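Local coordinates for protein Tetur07g02040 (PDB 6BDJ) that probably opens the aromatic ring of catechol-type compounds between the two hydroxyl-bearing carbons, using ferric iron and molecular oxygen, at residues 50-55 against 121-126; 54-59 against 131-136; 61-66 against 175-180; 67-72 against 220-225; 87-92 against 117-122. All blocks are in the same frame, centred on the assembly; numbering follows the deposited sequence.

How the interactions relate
Residues 50-59 form one loop that serves two contacts. It meets strand 120-124 in interaction 1 and strand 130-136 in interaction 2, whose centres are about 9 Å apart. Those are the two outermost strands of the sheet. The Arg53 to Glu58 salt bridge also joins the two contacts. Interaction 5 shares Gly121 and Thr122 with interaction 1, and its centre is about 8 Å from that of interaction 2. It is the contact by the iron, with the Pro90 side chain about 5 Å from the metal. Interactions 3 and 4 both use strand 64-73, and their centres are about 22 Å apart. Tyr180 of interaction 3 has its side chain about 14 Å from the iron.

Interaction 1: 50-55 against 121-126; sequences DIIRSN and GTQVTN
Ile52 lies against Thr122, and a single backbone bridge joins the two residues. The backbone N of Thr122 bonds to Ile51 O at 2.9 Å. The return bond runs from Arg53 N to Thr122 O at 3.2 Å, with a moderate angle of 138° at the hydrogen.

The Ile52 side chain can be followed outward. Its CB stands 3.9 Å from Thr122 O. One branch, CG2, is anti to the backbone N and lies closer to the same oxygen, 3.6 Å from Thr122 O. The other branch, CG1, packs on Thr122 CB at 4.1 Å. From there the chain runs on extended, and CD1 leads away from the threonine.

Gln123 bends at its second torsion (chi2 -77°). The bend turns Gln123 CD back to 3.6 Å from Arg53 O. Ile51 CG2 sits over one face of the Arg53 guanidinium, offset toward the rim. The polar ends of that group turn to other partners: NH2 bonds to Arg120 O and NH1 forms a salt bridge with Glu58.

Strand 120-124 is an outermost strand of the sheet, and the loop 50-55 runs beside it. Strand 84-88 pairs with it, with Gly121 bonded to Ile87. Thr122 touches Lys84 and Tyr86 there, while Gln123 packs on Val131 and Phe133 of strand 130-136.

Interaction 2: 54-59 against 131-136; sequences SNIVED and VTFETL
Ser54 and Glu134 are joined by a short backbone bond, Glu134 N to Ser54 O at 2.7 Å. The Ser54 hydroxyl donates in addition, from OG to Thr132 O at 2.8 Å. Ile56 N then bonds to Glu134 O at 3.1 Å. Asn55 thus sits between two backbone bonds to Glu134.

The side chains of Asn55 and Glu134 also pair. Asn55 ND2 reaches the anti side of Glu134 OE1 at 3.0 Å, almost straight at 170°. The amide and carboxylate planes stand 81° apart. Asn55 OD1 accepts from Val57 N at 3.1 Å, closing an Asx turn, so both ends of the amide are held and its rotation is fixed.

Packing continues beyond the turn. The Ile56 and Thr135 side chains lie side by side, with Ile56 CD1 at 3.6 Å from Thr135 CB. Thr135 OG1 is itself bonded outside this contact, to Gln89. The Val57 and Leu136 side chains cross at about a right angle, with Val57 CG2 4.0 Å from Leu136 CD2.

The loop runs in the same direction as the strand for a few residues and makes a single bridge. Ile56 also bonds to Leu119, just ahead of strand 120-124. The loop carrying the Asx turn thus lies between that end and strand 130-136, the outermost strands of the dioxygenase sheet within the chain.

Interaction 3: 61-66 against 175-180; sequences IGIRLN and QSKSPY
Gly62 and Pro179 are the closest backbone pair, and no beta bridge joins the segments. The peptide bond before Pro179 is cis. With a weak bond from Tyr180 N back to Lys177 O, residues 177-180 fit a type VIa turn. Gly62 is extended, and its CA comes 3.8 Å from Pro179 CD.

The one hydrogen bond across the contact is made by the tyrosine hydroxyl. Ile63 N donates to Tyr180 OH at 3.0 Å in a nearly straight bond (170°). The N lies at the ring edge, near the ring plane. Tyr180 OH also bonds to Phe137 O, so two backbone groups hold it.

Ile63 CG1 sits in the plane of the ring at its edge, 3.9 Å from Tyr180 CE2. With CG1 anti to the carbonyl carbon (chi1 -69°) and the chain extended beyond, Ile63 CD1 reaches Lys177 CB at 3.9 Å. Ile61 CG1 touches Pro179 CG at 4.1 Å.

A phenylalanine in place of Tyr180 would probably keep the edge contact with Ile63 but leave Ile63 N and Phe137 O without their shared hydroxyl.

The contact is mainly apolar, at the surface and away from the iron. Its single hydrogen bond across ties the residue just before strand 64-73 to the cis-proline turn after helix 168-175.

Interaction 4: 67-72 against 220-225; sequences VTLNLV and GILNLA
Asn70 and Asn223 both hold CG anti to the carbonyl carbon (chi1 near -60°), which sets their amides side by side and pointing the same way. Asn70 ND2 donates to Asn223 OD1 at 2.8 Å, in line with its C=O bond. The partner lies close to the Asn70 amide plane, and the two amide planes are 35° apart. Asn70 OD1 bonds to Thr130 OG1, so both ends of this amide are used. Ile221 CG2 packs beside the same nitrogen, 3.5 Å from Asn70 ND2. With an alanine here in place of Asn70, Asn223 OD1 and Thr130 OG1 would probably lose this partner, and a gap would open beside Ile221.

The strands are parallel, 19° apart, and five backbone bonds link them. The shortest runs from Leu224 N to Asn70 O at 2.7 Å.

Leucines fill the other face of the pair. Leu69 CD2 lies 3.8 Å from Leu222 CB, and Leu71 CD2 lies 3.8 Å from Leu224 CB, each alongside its partner. The Leu69 and Leu224 side chains cross at a slant, CD1 to CD1 at 4.1 Å. On the asparagine face, Val72 CG2 packs on Ala225 CB at 3.8 Å.

Strand 130-136 flanks strand 64-73 on its other edge, antiparallel. The leucine face turns to strands 84-88 and 148-154: Leu69 and Leu71 touch Val85, Leu71 touches Ile152, and Leu224 touches Tyr150.

Interaction 5: 87-92 against 117-122; sequences IWQPDY and RFLRGT
Ile87 and Gly121 form an antiparallel hydrogen-bonded pair, with Ile87 N to Gly121 O at 2.9 Å and Gly121 N to Ile87 O at 3.1 Å, Trp88 with Arg120 is the non-hydrogen-bonded pair that follows, and Gln89 N then bonds to Leu119 O at 3.3 Å.

The Arg120 chain is extended from CG to NE. The Arg120 and Trp88 side chains cross at a slant, yet the guanidinium and ring planes are only 15° apart, with Arg120 NH1 3.6 Å from Trp88 CB. Bonds to Tyr45 O and Ser97 O hold this buried charge.

Leu119 points at the 87-92 segment. Its backbone is left-handed (phi 57°, psi 35°), where the chain turns into strand 120-124. Its CB is 3.8 Å from Gln89 CG, and its CD1 lies 3.5 Å from Asp91 CA. Gln89 NE2 bonds to Leu136 O, and OE1 to Thr135 OG1. Asp91 CB touches Phe118 obliquely, while its carboxylate makes a salt bridge with Arg60. One water joins the loops, donating to Gln89 O at 2.8 Å and to Phe118 O.

Residues of the iron site are close. The Trp88 and Pro90 side chains lie next to the iron ligands His149 and Tyr96. Strand 148-154 pairs on the other side of strand 84-88, through Trp88 and His149, and Ile87 packs on Ile148, Tyr150 and, in strand 130-136, Phe133.

Interaction 1: 50-55 against 121-126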
# COMPACT_ATOMS: atom_id res chain seq x y z
N ASP A 50 1.90 15.40 3.21
CA ASP A 50 3.32 15.10 3.16
C ASP A 50 3.75 14.71 4.58
O ASP A 50 3.89 15.56 5.47
CB ASP A 50 4.13 16.33 2.69
CG ASP A 50 3.98 16.60 1.17
OD1 ASP A 50 3.16 15.94 0.49
OD2 ASP A 50 4.67 17.51 0.65
N ILE A 51 3.94 13.41 4.76
CA ILE A 51 4.53 12.84 5.94
C ILE A 51 5.69 12.03 5.43
O ILE A 51 5.60 10.82 5.23
CB ILE A 51 3.54 11.99 6.73
CG1 ILE A 51 2.30 12.83 7.05
CG2 ILE A 51 4.19 11.52 8.03
CD1 ILE A 51 1.15 12.02 7.63
N ILE A 52 6.78 12.74 5.17
CA ILE A 52 7.87 12.20 4.41
C ILE A 52 8.83 11.55 5.37
O ILE A 52 9.61 12.24 6.02
CB ILE A 52 8.55 13.26 3.55
CG1 ILE A 52 7.52 13.96 2.65
CG2 ILE A 52 9.66 12.61 2.69
CD1 ILE A 52 8.03 15.25 2.02
N ARG A 53 8.77 10.23 5.42
CA ARG A 53 9.57 9.43 6.35
C ARG A 53 9.59 8.01 5.86
O ARG A 53 8.62 7.55 5.21
CB ARG A 53 8.93 9.41 7.74
CG ARG A 53 7.57 8.72 7.77
CD ARG A 53 6.86 8.91 9.06
NE ARG A 53 5.44 8.57 8.99
CZ ARG A 53 4.65 8.49 10.06
NH1 ARG A 53 5.17 8.74 11.27
NH2 ARG A 53 3.36 8.22 9.94
N SER A 54 10.63 7.29 6.23
CA SER A 54 10.73 5.89 5.90
C SER A 54 10.02 5.00 6.90
O SER A 54 9.37 4.03 6.51
CB SER A 54 12.18 5.46 5.81
OG SER A 54 12.20 4.15 5.24
N ASN A 55 10.18 5.26 8.19
CA ASN A 55 9.54 4.42 9.21
C ASN A 55 8.18 5.00 9.59
O ASN A 55 8.09 6.10 10.09
CB ASN A 55 10.43 4.25 10.44
CG ASN A 55 9.85 3.27 11.45
OD1 ASN A 55 8.80 3.52 12.05
ND2 ASN A 55 10.51 2.13 11.61
N GLY A 121 2.87 7.00 5.07
CA GLY A 121 4.06 7.81 4.78
C GLY A 121 4.25 8.07 3.31
O GLY A 121 3.60 7.41 2.48
N THR A 122 5.17 8.98 3.03
CA THR A 122 5.56 9.37 1.69
C THR A 122 7.05 9.25 1.56
O THR A 122 7.77 9.60 2.49
CB THR A 122 5.18 10.83 1.43
OG1 THR A 122 3.81 11.03 1.77
CG2 THR A 122 5.39 11.18 -0.04
N GLN A 123 7.53 8.74 0.42
CA GLN A 123 8.96 8.83 0.08
C GLN A 123 9.12 9.22 -1.41
O GLN A 123 8.29 8.89 -2.26
CB GLN A 123 9.66 7.50 0.35
CG GLN A 123 9.78 7.14 1.83
CD GLN A 123 10.89 7.93 2.50
OE1 GLN A 123 10.67 9.02 3.03
NE2 GLN A 123 12.08 7.42 2.42
N VAL A 124 10.20 9.92 -1.70
CA VAL A 124 10.47 10.46 -3.02
C VAL A 124 11.46 9.48 -3.62
O VAL A 124 12.46 9.14 -2.94
CB VAL A 124 11.10 11.86 -2.91
CG1 VAL A 124 11.49 12.42 -4.29
CG2 VAL A 124 10.15 12.81 -2.18
N THR A 125 11.19 9.03 -4.85
CA THR A 125 12.08 8.10 -5.56
C THR A 125 13.46 8.74 -5.79
O THR A 125 13.55 9.94 -6.05
CB THR A 125 11.53 7.65 -6.93
OG1 THR A 125 11.21 8.81 -7.74
CG2 THR A 125 10.28 6.77 -6.75
N ASN A 126 14.50 7.91 -5.69
CA ASN A 126 15.89 8.30 -5.94
C ASN A 126 16.26 8.18 -7.44
O ASN A 126 15.36 8.01 -8.27
CB ASN A 126 16.84 7.51 -5.01
CG ASN A 126 16.85 6.01 -5.27
OD1 ASN A 126 16.35 5.50 -6.28
ND2 ASN A 126 17.45 5.28 -4.32

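Interaction 2: 54-59 against 131-136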
# COMPACT_ATOMS: atom_id res chain seq x y z
N SER A 54 10.63 7.29 6.23
CA SER A 54 10.73 5.89 5.90
C SER A 54 10.02 5.00 6.90
O SER A 54 9.37 4.03 6.51
CB SER A 54 12.18 5.46 5.81
OG SER A 54 12.20 4.15 5.24
N ASN A 55 10.18 5.26 8.19
CA ASN A 55 9.54 4.42 9.21
C ASN A 55 8.18 5.00 9.59
O ASN A 55 8.09 6.10 10.09
CB ASN A 55 10.43 4.25 10.44
CG ASN A 55 9.85 3.27 11.45
OD1 ASN A 55 8.80 3.52 12.05
ND2 ASN A 55 10.51 2.13 11.61
N ILE A 56 7.12 4.24 9.34
CA ILE A 56 5.73 4.69 9.49
C ILE A 56 5.00 3.98 10.61
O ILE A 56 3.79 4.13 10.77
CB ILE A 56 4.93 4.52 8.16
CG1 ILE A 56 4.85 3.05 7.70
CG2 ILE A 56 5.62 5.30 7.06
CD1 ILE A 56 4.00 2.79 6.45
N VAL A 57 5.74 3.21 11.41
CA VAL A 57 5.15 2.31 12.41
C VAL A 57 4.51 3.04 13.58
O VAL A 57 3.43 2.67 14.01
CB VAL A 57 6.19 1.30 12.93
CG1 VAL A 57 5.63 0.40 14.03
CG2 VAL A 57 6.67 0.41 11.77
N GLU A 58 5.20 4.05 14.11
CA GLU A 58 4.77 4.79 15.29
C GLU A 58 4.63 3.78 16.43
O GLU A 58 5.56 3.05 16.68
CB GLU A 58 3.52 5.65 15.03
CG GLU A 58 3.76 6.69 13.95
CD GLU A 58 2.68 7.76 13.85
OE1 GLU A 58 1.71 7.80 14.62
OE2 GLU A 58 2.76 8.55 12.91
N ASP A 59 3.46 3.70 17.06
CA ASP A 59 3.18 2.83 18.19
C ASP A 59 2.52 1.50 17.81
O ASP A 59 2.16 0.74 18.69
CB ASP A 59 2.24 3.55 19.19
CG ASP A 59 0.94 4.01 18.56
OD1 ASP A 59 0.86 4.01 17.31
OD2 ASP A 59 -0.00 4.41 19.27
N VAL A 131 12.03 3.65 -3.63
CA VAL A 131 11.73 4.06 -2.23
C VAL A 131 11.66 2.83 -1.34
O VAL A 131 11.35 1.74 -1.81
CB VAL A 131 10.40 4.81 -2.07
CG1 VAL A 131 10.45 6.14 -2.80
CG2 VAL A 131 9.22 3.98 -2.57
N THR A 132 11.92 3.00 -0.05
CA THR A 132 11.80 1.94 0.92
C THR A 132 11.08 2.47 2.14
O THR A 132 11.38 3.57 2.63
CB THR A 132 13.17 1.36 1.31
OG1 THR A 132 13.78 0.79 0.14
CG2 THR A 132 13.04 0.26 2.38
N PHE A 133 10.09 1.70 2.60
CA PHE A 133 9.36 2.03 3.80
C PHE A 133 9.59 0.94 4.84
O PHE A 133 9.66 -0.24 4.51
CB PHE A 133 7.87 2.09 3.50
CG PHE A 133 7.47 3.22 2.62
CD1 PHE A 133 7.18 4.44 3.16
CD2 PHE A 133 7.31 3.04 1.26
CE1 PHE A 133 6.77 5.49 2.36
CE2 PHE A 133 6.90 4.08 0.44
CZ PHE A 133 6.64 5.31 0.99
N GLU A 134 9.68 1.34 6.10
CA GLU A 134 9.74 0.41 7.24
C GLU A 134 8.36 0.42 7.84
O GLU A 134 7.94 1.42 8.41
CB GLU A 134 10.78 0.85 8.27
CG GLU A 134 12.18 0.95 7.68
CD GLU A 134 13.25 1.27 8.72
OE1 GLU A 134 12.92 1.82 9.79
OE2 GLU A 134 14.41 0.93 8.46
N THR A 135 7.64 -0.69 7.66
CA THR A 135 6.26 -0.76 8.05
C THR A 135 6.01 -2.06 8.76
O THR A 135 6.94 -2.68 9.29
CB THR A 135 5.33 -0.53 6.85
OG1 THR A 135 3.97 -0.47 7.29
CG2 THR A 135 5.48 -1.57 5.76
N LEU A 136 4.75 -2.44 8.88
CA LEU A 136 4.39 -3.73 9.44
C LEU A 136 3.60 -4.49 8.39
O LEU A 136 2.98 -3.88 7.52
CB LEU A 136 3.53 -3.53 10.69
CG LEU A 136 4.11 -2.71 11.85
CD1 LEU A 136 3.04 -2.56 12.92
CD2 LEU A 136 5.37 -3.33 12.43

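Interaction 3: 61-66 against 175-180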
# COMPACT_ATOMS: atom_id res chain seq x y z
N ILE A 61 1.78 -2.31 16.62
CA ILE A 61 2.41 -3.58 16.96
C ILE A 61 2.15 -4.54 15.81
O ILE A 61 1.06 -4.56 15.25
CB ILE A 61 1.86 -4.14 18.30
CG1 ILE A 61 2.38 -5.54 18.61
CG2 ILE A 61 0.34 -4.12 18.35
CD1 ILE A 61 3.88 -5.62 18.77
N GLY A 62 3.16 -5.33 15.45
CA GLY A 62 3.01 -6.36 14.45
C GLY A 62 4.36 -6.90 14.05
O GLY A 62 5.31 -6.84 14.86
N ILE A 63 4.45 -7.42 12.83
CA ILE A 63 5.69 -8.00 12.35
C ILE A 63 6.28 -7.03 11.35
O ILE A 63 5.63 -6.61 10.40
CB ILE A 63 5.51 -9.41 11.77
CG1 ILE A 63 5.16 -10.37 12.92
CG2 ILE A 63 6.80 -9.87 11.08
CD1 ILE A 63 4.69 -11.76 12.53
N ARG A 64 7.55 -6.71 11.56
CA ARG A 64 8.23 -5.72 10.77
C ARG A 64 8.36 -6.16 9.32
O ARG A 64 8.71 -7.32 9.05
CB ARG A 64 9.60 -5.42 11.39
CG ARG A 64 9.48 -4.42 12.54
CD ARG A 64 9.36 -2.99 12.03
NE ARG A 64 10.60 -2.62 11.33
CZ ARG A 64 10.78 -2.48 10.01
NH1 ARG A 64 12.00 -2.20 9.56
NH2 ARG A 64 9.79 -2.60 9.12
N LEU A 65 8.00 -5.25 8.40
CA LEU A 65 8.09 -5.48 6.97
C LEU A 65 8.72 -4.26 6.34
O LEU A 65 8.22 -3.16 6.52
CB LEU A 65 6.71 -5.67 6.38
CG LEU A 65 6.54 -5.71 4.86
CD1 LEU A 65 7.44 -6.75 4.22
CD2 LEU A 65 5.08 -6.03 4.51
N ASN A 66 9.80 -4.45 5.60
CA ASN A 66 10.38 -3.42 4.75
C ASN A 66 9.85 -3.56 3.33
O ASN A 66 10.04 -4.59 2.67
CB ASN A 66 11.90 -3.53 4.72
CG ASN A 66 12.54 -3.17 6.05
OD1 ASN A 66 11.97 -2.46 6.88
ND2 ASN A 66 13.74 -3.67 6.27
N GLN A 175 -0.48 -14.57 9.39
CA GLN A 175 -1.75 -14.49 10.11
C GLN A 175 -1.82 -15.51 11.25
O GLN A 175 -2.59 -15.33 12.18
CB GLN A 175 -2.97 -14.61 9.16
CG GLN A 175 -4.13 -15.51 9.64
CD GLN A 175 -4.91 -14.94 10.83
OE1 GLN A 175 -5.22 -13.76 10.85
NE2 GLN A 175 -5.20 -15.79 11.84
N SER A 176 -1.02 -16.57 11.20
CA SER A 176 -0.94 -17.51 12.32
C SER A 176 -0.07 -17.01 13.49
O SER A 176 -0.09 -17.64 14.53
CB SER A 176 -0.44 -18.89 11.88
OG SER A 176 0.91 -18.83 11.46
N LYS A 177 0.66 -15.90 13.32
CA LYS A 177 1.46 -15.36 14.40
C LYS A 177 0.76 -14.21 15.12
O LYS A 177 -0.11 -13.50 14.56
CB LYS A 177 2.84 -14.92 13.89
CG LYS A 177 3.70 -16.04 13.34
CD LYS A 177 5.18 -15.63 13.26
CE LYS A 177 6.05 -16.71 12.60
NZ LYS A 177 5.99 -16.65 11.11
N SER A 178 1.18 -14.02 16.36
CA SER A 178 0.73 -12.90 17.17
C SER A 178 1.30 -11.62 16.57
O SER A 178 2.40 -11.62 16.04
CB SER A 178 1.19 -13.08 18.62
OG SER A 178 0.96 -11.90 19.37
N PRO A 179 0.56 -10.51 16.59
CA PRO A 179 -0.82 -10.38 17.08
C PRO A 179 -1.89 -10.59 16.02
O PRO A 179 -3.07 -10.34 16.28
CB PRO A 179 -0.85 -8.93 17.52
CG PRO A 179 0.03 -8.24 16.54
CD PRO A 179 1.08 -9.24 16.08
N TYR A 180 -1.50 -11.03 14.82
CA TYR A 180 -2.46 -11.09 13.70
C TYR A 180 -3.53 -12.13 13.97
O TYR A 180 -4.67 -11.95 13.57
CB TYR A 180 -1.75 -11.36 12.37
CG TYR A 180 -0.76 -10.28 12.07
CD1 TYR A 180 -1.19 -9.09 11.47
CD2 TYR A 180 0.59 -10.42 12.41
CE1 TYR A 180 -0.30 -8.09 11.24
CE2 TYR A 180 1.49 -9.40 12.15
CZ TYR A 180 1.03 -8.24 11.55
OH TYR A 180 1.88 -7.20 11.28

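Interaction 4: 67-72 against 220-225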
# COMPACT_ATOMS: atom_id res chain seq x y z
N VAL A 67 9.21 -2.50 2.84
CA VAL A 67 8.60 -2.48 1.53
C VAL A 67 9.47 -1.63 0.61
O VAL A 67 9.60 -0.43 0.83
CB VAL A 67 7.18 -1.87 1.63
CG1 VAL A 67 6.59 -1.60 0.24
CG2 VAL A 67 6.25 -2.79 2.41
N THR A 68 10.07 -2.25 -0.41
CA THR A 68 10.86 -1.54 -1.40
C THR A 68 10.07 -1.58 -2.70
O THR A 68 9.67 -2.65 -3.16
CB THR A 68 12.24 -2.19 -1.59
OG1 THR A 68 12.96 -2.13 -0.36
CG2 THR A 68 13.06 -1.50 -2.69
N LEU A 69 9.80 -0.40 -3.26
CA LEU A 69 9.13 -0.26 -4.54
C LEU A 69 10.10 0.33 -5.54
O LEU A 69 10.73 1.34 -5.24
CB LEU A 69 7.94 0.67 -4.45
CG LEU A 69 6.87 0.36 -3.40
CD1 LEU A 69 5.61 1.13 -3.74
CD2 LEU A 69 6.52 -1.11 -3.35
N ASN A 70 10.20 -0.29 -6.72
CA ASN A 70 11.07 0.19 -7.79
C ASN A 70 10.18 0.65 -8.95
O ASN A 70 9.40 -0.14 -9.48
CB ASN A 70 12.03 -0.92 -8.22
CG ASN A 70 12.93 -1.39 -7.08
OD1 ASN A 70 13.71 -0.61 -6.50
ND2 ASN A 70 12.83 -2.68 -6.74
N LEU A 71 10.21 1.95 -9.25
CA LEU A 71 9.35 2.55 -10.28
C LEU A 71 10.14 2.72 -11.56
O LEU A 71 11.25 3.28 -11.54
CB LEU A 71 8.81 3.93 -9.87
CG LEU A 71 7.92 4.12 -8.62
CD1 LEU A 71 7.20 5.46 -8.69
CD2 LEU A 71 6.90 3.00 -8.41
N VAL A 72 9.55 2.27 -12.67
CA VAL A 72 10.04 2.61 -14.02
C VAL A 72 8.94 3.28 -14.84
O VAL A 72 7.76 3.06 -14.59
CB VAL A 72 10.61 1.39 -14.79
CG1 VAL A 72 11.86 0.87 -14.09
CG2 VAL A 72 9.58 0.28 -14.93
N GLY A 220 10.44 -6.98 1.35
CA GLY A 220 9.53 -7.13 0.22
C GLY A 220 9.89 -6.18 -0.89
O GLY A 220 10.18 -5.01 -0.63
N ILE A 221 9.86 -6.68 -2.12
CA ILE A 221 10.15 -5.89 -3.33
C ILE A 221 8.95 -6.00 -4.26
O ILE A 221 8.46 -7.09 -4.53
CB ILE A 221 11.41 -6.38 -4.09
CG1 ILE A 221 12.67 -6.22 -3.23
CG2 ILE A 221 11.57 -5.62 -5.40
CD1 ILE A 221 13.00 -7.40 -2.33
N LEU A 222 8.48 -4.86 -4.73
CA LEU A 222 7.50 -4.82 -5.79
C LEU A 222 8.05 -3.88 -6.84
O LEU A 222 8.37 -2.72 -6.54
CB LEU A 222 6.17 -4.32 -5.26
CG LEU A 222 4.99 -4.24 -6.23
CD1 LEU A 222 4.57 -5.62 -6.69
CD2 LEU A 222 3.88 -3.49 -5.53
N ASN A 223 8.20 -4.39 -8.05
CA ASN A 223 8.67 -3.59 -9.16
C ASN A 223 7.43 -3.09 -9.88
O ASN A 223 6.58 -3.89 -10.22
CB ASN A 223 9.53 -4.46 -10.08
CG ASN A 223 10.76 -4.97 -9.38
OD1 ASN A 223 11.36 -4.25 -8.60
ND2 ASN A 223 11.15 -6.21 -9.65
N LEU A 224 7.31 -1.78 -10.07
CA LEU A 224 6.17 -1.17 -10.78
C LEU A 224 6.60 -0.41 -12.04
O LEU A 224 7.66 0.23 -12.07
CB LEU A 224 5.38 -0.21 -9.85
CG LEU A 224 4.76 -0.85 -8.60
CD1 LEU A 224 4.34 0.18 -7.56
CD2 LEU A 224 3.60 -1.76 -8.96
N ALA A 225 5.77 -0.53 -13.07
CA ALA A 225 5.86 0.27 -14.28
C ALA A 225 4.62 1.15 -14.34
O ALA A 225 3.51 0.64 -14.39
CB ALA A 225 5.94 -0.62 -15.50

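Interaction 5: 87-92 against 117-122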
# COMPACT_ATOMS: atom_id res chain seq x y z
N ILE A 87 2.18 5.53 0.79
CA ILE A 87 1.48 4.32 1.20
C ILE A 87 0.65 4.56 2.43
O ILE A 87 0.90 5.49 3.20
CB ILE A 87 2.42 3.12 1.41
CG1 ILE A 87 3.44 3.37 2.52
CG2 ILE A 87 3.21 2.86 0.12
CD1 ILE A 87 4.19 2.10 2.88
N TRP A 88 -0.39 3.75 2.56
CA TRP A 88 -1.19 3.71 3.76
C TRP A 88 -1.82 2.35 3.88
O TRP A 88 -2.09 1.66 2.88
CB TRP A 88 -2.24 4.84 3.83
CG TRP A 88 -3.39 4.77 2.79
CD1 TRP A 88 -4.73 4.52 3.03
CD2 TRP A 88 -3.30 5.06 1.40
NE1 TRP A 88 -5.46 4.62 1.87
CE2 TRP A 88 -4.61 4.93 0.85
CE3 TRP A 88 -2.24 5.38 0.56
CZ2 TRP A 88 -4.87 5.13 -0.51
CZ3 TRP A 88 -2.51 5.59 -0.80
CH2 TRP A 88 -3.81 5.46 -1.31
N GLN A 89 -2.01 1.95 5.13
CA GLN A 89 -2.44 0.59 5.42
C GLN A 89 -3.08 0.55 6.82
O GLN A 89 -2.82 1.40 7.66
CB GLN A 89 -1.24 -0.35 5.37
CG GLN A 89 -0.26 -0.13 6.50
CD GLN A 89 0.96 -1.03 6.44
OE1 GLN A 89 1.85 -0.82 5.63
NE2 GLN A 89 1.02 -1.99 7.33
N PRO A 90 -3.88 -0.47 7.08
CA PRO A 90 -4.40 -0.61 8.45
C PRO A 90 -3.45 -1.30 9.39
O PRO A 90 -2.61 -2.10 8.95
CB PRO A 90 -5.63 -1.47 8.25
CG PRO A 90 -5.33 -2.31 7.06
CD PRO A 90 -4.33 -1.58 6.22
N ASP A 91 -3.62 -1.05 10.69
CA ASP A 91 -2.87 -1.80 11.71
C ASP A 91 -3.34 -3.25 11.82
O ASP A 91 -4.28 -3.65 11.14
CB ASP A 91 -2.84 -1.04 13.06
CG ASP A 91 -4.09 -1.21 13.90
OD1 ASP A 91 -5.00 -2.00 13.58
OD2 ASP A 91 -4.15 -0.56 14.95
N TYR A 92 -2.70 -4.03 12.68
CA TYR A 92 -3.00 -5.45 12.80
C TYR A 92 -4.47 -5.80 13.01
O TYR A 92 -4.89 -6.85 12.57
CB TYR A 92 -2.16 -6.11 13.91
CG TYR A 92 -2.73 -5.97 15.28
CD1 TYR A 92 -3.67 -6.89 15.77
CD2 TYR A 92 -2.38 -4.89 16.09
CE1 TYR A 92 -4.20 -6.76 17.03
CE2 TYR A 92 -2.91 -4.75 17.37
CZ TYR A 92 -3.82 -5.69 17.82
OH TYR A 92 -4.36 -5.54 19.06
N ARG A 117 -1.69 9.42 12.40
CA ARG A 117 -1.19 9.17 11.09
C ARG A 117 -0.25 7.99 11.05
O ARG A 117 0.54 7.85 10.12
CB ARG A 117 -0.50 10.41 10.56
CG ARG A 117 -1.41 11.64 10.46
CD ARG A 117 -2.51 11.43 9.42
NE ARG A 117 -3.31 12.65 9.31
CZ ARG A 117 -4.43 12.89 9.97
NH1 ARG A 117 -4.94 11.99 10.83
NH2 ARG A 117 -5.05 14.04 9.80
N PHE A 118 -0.37 7.08 12.01
CA PHE A 118 0.42 5.88 11.96
C PHE A 118 0.12 5.13 10.66
O PHE A 118 -1.00 5.21 10.11
CB PHE A 118 0.18 4.95 13.18
CG PHE A 118 -1.27 4.50 13.37
CD1 PHE A 118 -1.85 3.56 12.53
CD2 PHE A 118 -2.02 4.98 14.42
CE1 PHE A 118 -3.17 3.16 12.71
CE2 PHE A 118 -3.34 4.58 14.63
CZ PHE A 118 -3.91 3.66 13.77
N LEU A 119 1.14 4.40 10.24
CA LEU A 119 1.09 3.57 9.07
C LEU A 119 0.71 4.32 7.79
O LEU A 119 0.06 3.78 6.88
CB LEU A 119 0.19 2.36 9.33
CG LEU A 119 0.71 1.41 10.44
CD1 LEU A 119 -0.28 0.31 10.77
CD2 LEU A 119 2.06 0.77 10.12
N ARG A 120 1.18 5.57 7.72
CA ARG A 120 1.09 6.37 6.55
C ARG A 120 2.43 6.98 6.32
O ARG A 120 3.08 7.44 7.27
CB ARG A 120 0.07 7.48 6.76
CG ARG A 120 -1.35 6.94 6.97
CD ARG A 120 -2.30 8.10 7.21
NE ARG A 120 -3.62 7.49 7.38
CZ ARG A 120 -4.49 7.26 6.40
NH1 ARG A 120 -4.23 7.58 5.14
NH2 ARG A 120 -5.64 6.68 6.69
N GLY A 121 2.87 7.00 5.07
CA GLY A 121 4.06 7.81 4.78
C GLY A 121 4.25 8.07 3.31
O GLY A 121 3.60 7.41 2.48
N THR A 122 5.17 8.98 3.03
CA THR A 122 5.56 9.37 1.69
C THR A 122 7.05 9.25 1.56
O THR A 122 7.77 9.60 2.49
CB THR A 122 5.18 10.83 1.43
OG1 THR A 122 3.81 11.03 1.77
CG2 THR A 122 5.39 11.18 -0.04
O HOH W 1 -3.24 3.81 8.96